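Local coordinates for synaptonemal complex protein 2 (Mus musculus, PDB 5IWZ), which is a major component of the axial and lateral elements of the synaptonemal complex in meiotic prophase and is required for chromosome synapsis, SYCP3 insertion and fertility, at residues Q172-K177 with D215-Q219. Sequence-based numbering, arbitrary orientation.
Sequences QQEALK and DYELQ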
loop_
_atom_site.group_PDB
_atom_site.type_symbol
_atom_site.label_atom_id
_atom_site.label_comp_id
_atom_site.label_asym_id
_atom_site.label_seq_id
_atom_site.Cartn_x
_atom_site.Cartn_y
_atom_site.Cartn_z
ATOM N N GLN A 172 1.269 -5.082 1.798
ATOM C CA GLN A 172 2.354 -4.337 2.420
ATOM C C GLN A 172 2.449 -2.936 1.842
ATOM O O GLN A 172 2.642 -1.973 2.590
ATOM C CB GLN A 172 3.670 -5.097 2.266
ATOM C CG GLN A 172 3.634 -6.466 2.924
ATOM C CD GLN A 172 4.835 -7.304 2.576
ATOM O OE1 GLN A 172 5.349 -7.220 1.470
ATOM N NE2 GLN A 172 5.289 -8.128 3.521
ATOM N N GLN A 173 2.289 -2.791 0.516
ATOM C CA GLN A 173 2.386 -1.462 -0.092
ATOM C C GLN A 173 1.303 -0.532 0.445
ATOM O O GLN A 173 1.556 0.652 0.711
ATOM C CB GLN A 173 2.301 -1.559 -1.626
ATOM C CG GLN A 173 3.538 -2.154 -2.285
ATOM C CD GLN A 173 3.371 -2.426 -3.795
ATOM O OE1 GLN A 173 2.269 -2.313 -4.353
ATOM N NE2 GLN A 173 4.480 -2.785 -4.455
ATOM N N GLU A 174 0.082 -1.051 0.591
ATOM C CA GLU A 174 -1.017 -0.255 1.124
ATOM C C GLU A 174 -0.752 0.157 2.573
ATOM O O GLU A 174 -0.957 1.319 2.951
ATOM C CB GLU A 174 -2.317 -1.063 1.001
ATOM C CG GLU A 174 -3.490 -0.527 1.803
ATOM C CD GLU A 174 -3.914 0.850 1.341
ATOM O OE1 GLU A 174 -3.545 1.244 0.204
ATOM O OE2 GLU A 174 -4.603 1.551 2.122
ATOM N N ALA A 175 -0.285 -0.783 3.399
ATOM C CA ALA A 175 -0.041 -0.473 4.806
ATOM C C ALA A 175 1.130 0.490 4.969
ATOM O O ALA A 175 1.060 1.447 5.753
ATOM C CB ALA A 175 0.227 -1.754 5.588
ATOM N N LEU A 176 2.223 0.237 4.244
ATOM C CA LEU A 176 3.404 1.078 4.354
ATOM C C LEU A 176 3.093 2.519 3.958
ATOM O O LEU A 176 3.585 3.466 4.580
ATOM C CB LEU A 176 4.521 0.487 3.491
ATOM C CG LEU A 176 5.867 1.192 3.433
ATOM C CD1 LEU A 176 6.334 1.409 4.846
ATOM C CD2 LEU A 176 6.883 0.341 2.640
ATOM N N LYS A 177 2.248 2.711 2.951
ATOM C CA LYS A 177 1.951 4.069 2.512
ATOM C C LYS A 177 1.050 4.789 3.509
ATOM O O LYS A 177 1.215 5.995 3.745
ATOM C CB LYS A 177 1.338 4.026 1.115
ATOM C CG LYS A 177 0.277 5.043 0.830
ATOM C CD LYS A 177 -0.212 4.896 -0.619
ATOM C CE LYS A 177 -0.674 3.468 -0.895
ATOM N NZ LYS A 177 -0.584 3.074 -2.334
ATOM N N ASP A 215 10.973 -5.409 -4.363
ATOM C CA ASP A 215 9.971 -4.499 -4.907
ATOM C C ASP A 215 10.463 -3.080 -4.664
ATOM O O ASP A 215 10.664 -2.693 -3.509
ATOM C CB ASP A 215 8.599 -4.699 -4.247
ATOM C CG ASP A 215 7.531 -3.806 -4.868
ATOM O OD1 ASP A 215 7.006 -4.196 -5.940
ATOM O OD2 ASP A 215 7.249 -2.709 -4.317
ATOM N N TYR A 216 10.666 -2.310 -5.738
ATOM C CA TYR A 216 11.251 -0.979 -5.582
ATOM C C TYR A 216 10.350 -0.061 -4.754
ATOM O O TYR A 216 10.840 0.717 -3.922
ATOM C CB TYR A 216 11.539 -0.365 -6.954
ATOM C CG TYR A 216 12.248 0.947 -6.811
ATOM C CD1 TYR A 216 11.548 2.134 -6.795
ATOM C CD2 TYR A 216 13.616 0.990 -6.585
ATOM C CE1 TYR A 216 12.202 3.326 -6.631
ATOM C CE2 TYR A 216 14.260 2.166 -6.390
ATOM C CZ TYR A 216 13.543 3.330 -6.404
ATOM O OH TYR A 216 14.159 4.520 -6.226
ATOM N N GLU A 217 9.033 -0.128 -4.967
ATOM C CA GLU A 217 8.124 0.739 -4.211
ATOM C C GLU A 217 8.202 0.461 -2.709
ATOM O O GLU A 217 8.194 1.387 -1.890
ATOM C CB GLU A 217 6.681 0.560 -4.700
ATOM C CG GLU A 217 5.648 1.279 -3.798
ATOM C CD GLU A 217 4.209 1.242 -4.344
ATOM O OE1 GLU A 217 4.010 1.047 -5.560
ATOM O OE2 GLU A 217 3.265 1.436 -3.549
ATOM N N LEU A 218 8.279 -0.807 -2.328
ATOM C CA LEU A 218 8.431 -1.128 -0.918
ATOM C C LEU A 218 9.798 -0.692 -0.398
ATOM O O LEU A 218 9.906 -0.237 0.745
ATOM C CB LEU A 218 8.200 -2.621 -0.697
ATOM C CG LEU A 218 6.747 -3.083 -0.774
ATOM C CD1 LEU A 218 6.724 -4.590 -0.729
ATOM C CD2 LEU A 218 5.875 -2.501 0.399
ATOM N N GLN A 219 10.848 -0.800 -1.227
ATOM C CA GLN A 219 12.169 -0.337 -0.802
ATOM C C GLN A 219 12.135 1.144 -0.444
ATOM O O GLN A 219 12.673 1.558 0.592
ATOM C CB GLN A 219 13.220 -0.587 -1.892
ATOM C CG GLN A 219 13.725 -2.027 -2.023
ATOM C CD GLN A 219 14.875 -2.162 -3.039
ATOM O OE1 GLN A 219 14.795 -1.648 -4.148
ATOM N NE2 GLN A 219 15.955 -2.840 -2.639
HETATM O O HOH W 1 5.253 -3.202 -7.442
HETATM O O HOH W 2 3.645 1.588 -0.608
#
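Gln173, in the early turns of helix 169-185, faces Leu218 in the first turn of helix 216-229, their CA atoms 6.1 Å apart. The Gln173 chain, extended beyond CG, reaches across the gap, and its NE2 donates to Asp215 OD2 at 2.8 Å through a bent bond (139°). The donor comes from above the carboxylate plane, about 45° out of it, while the anti lone pair of OD2 accepts from Leu218 N (2.9 Å), the capping bond of Asp215 as N-cap. One carboxylate oxygen thus ties the cap to the neighbouring helix; Asp215 OD1 is hydrogen-bonded to Ser315 OG. The Glu217 carboxylate stacks almost parallel on the Gln173 amide (planes 9° apart, CD to CD 3.8 Å), and a water joins its OE2 to the carbonyl O of Gln173. Nearer the backbone of helix 169-185, Leu218 CD2 lies between Gln173 CG (3.6 Å) and Leu176 CD2 (3.8 Å), while Leu218 CD1 touches Gln172 OE1, whose amide nitrogen bonds to Leu161 O. An apolar centre edged by polar groups here joins helices 169-185 and 216-229 of the armadillo-like helical array, and the Asp215 N-cap lies where that array meets the Spt16M-like β domain.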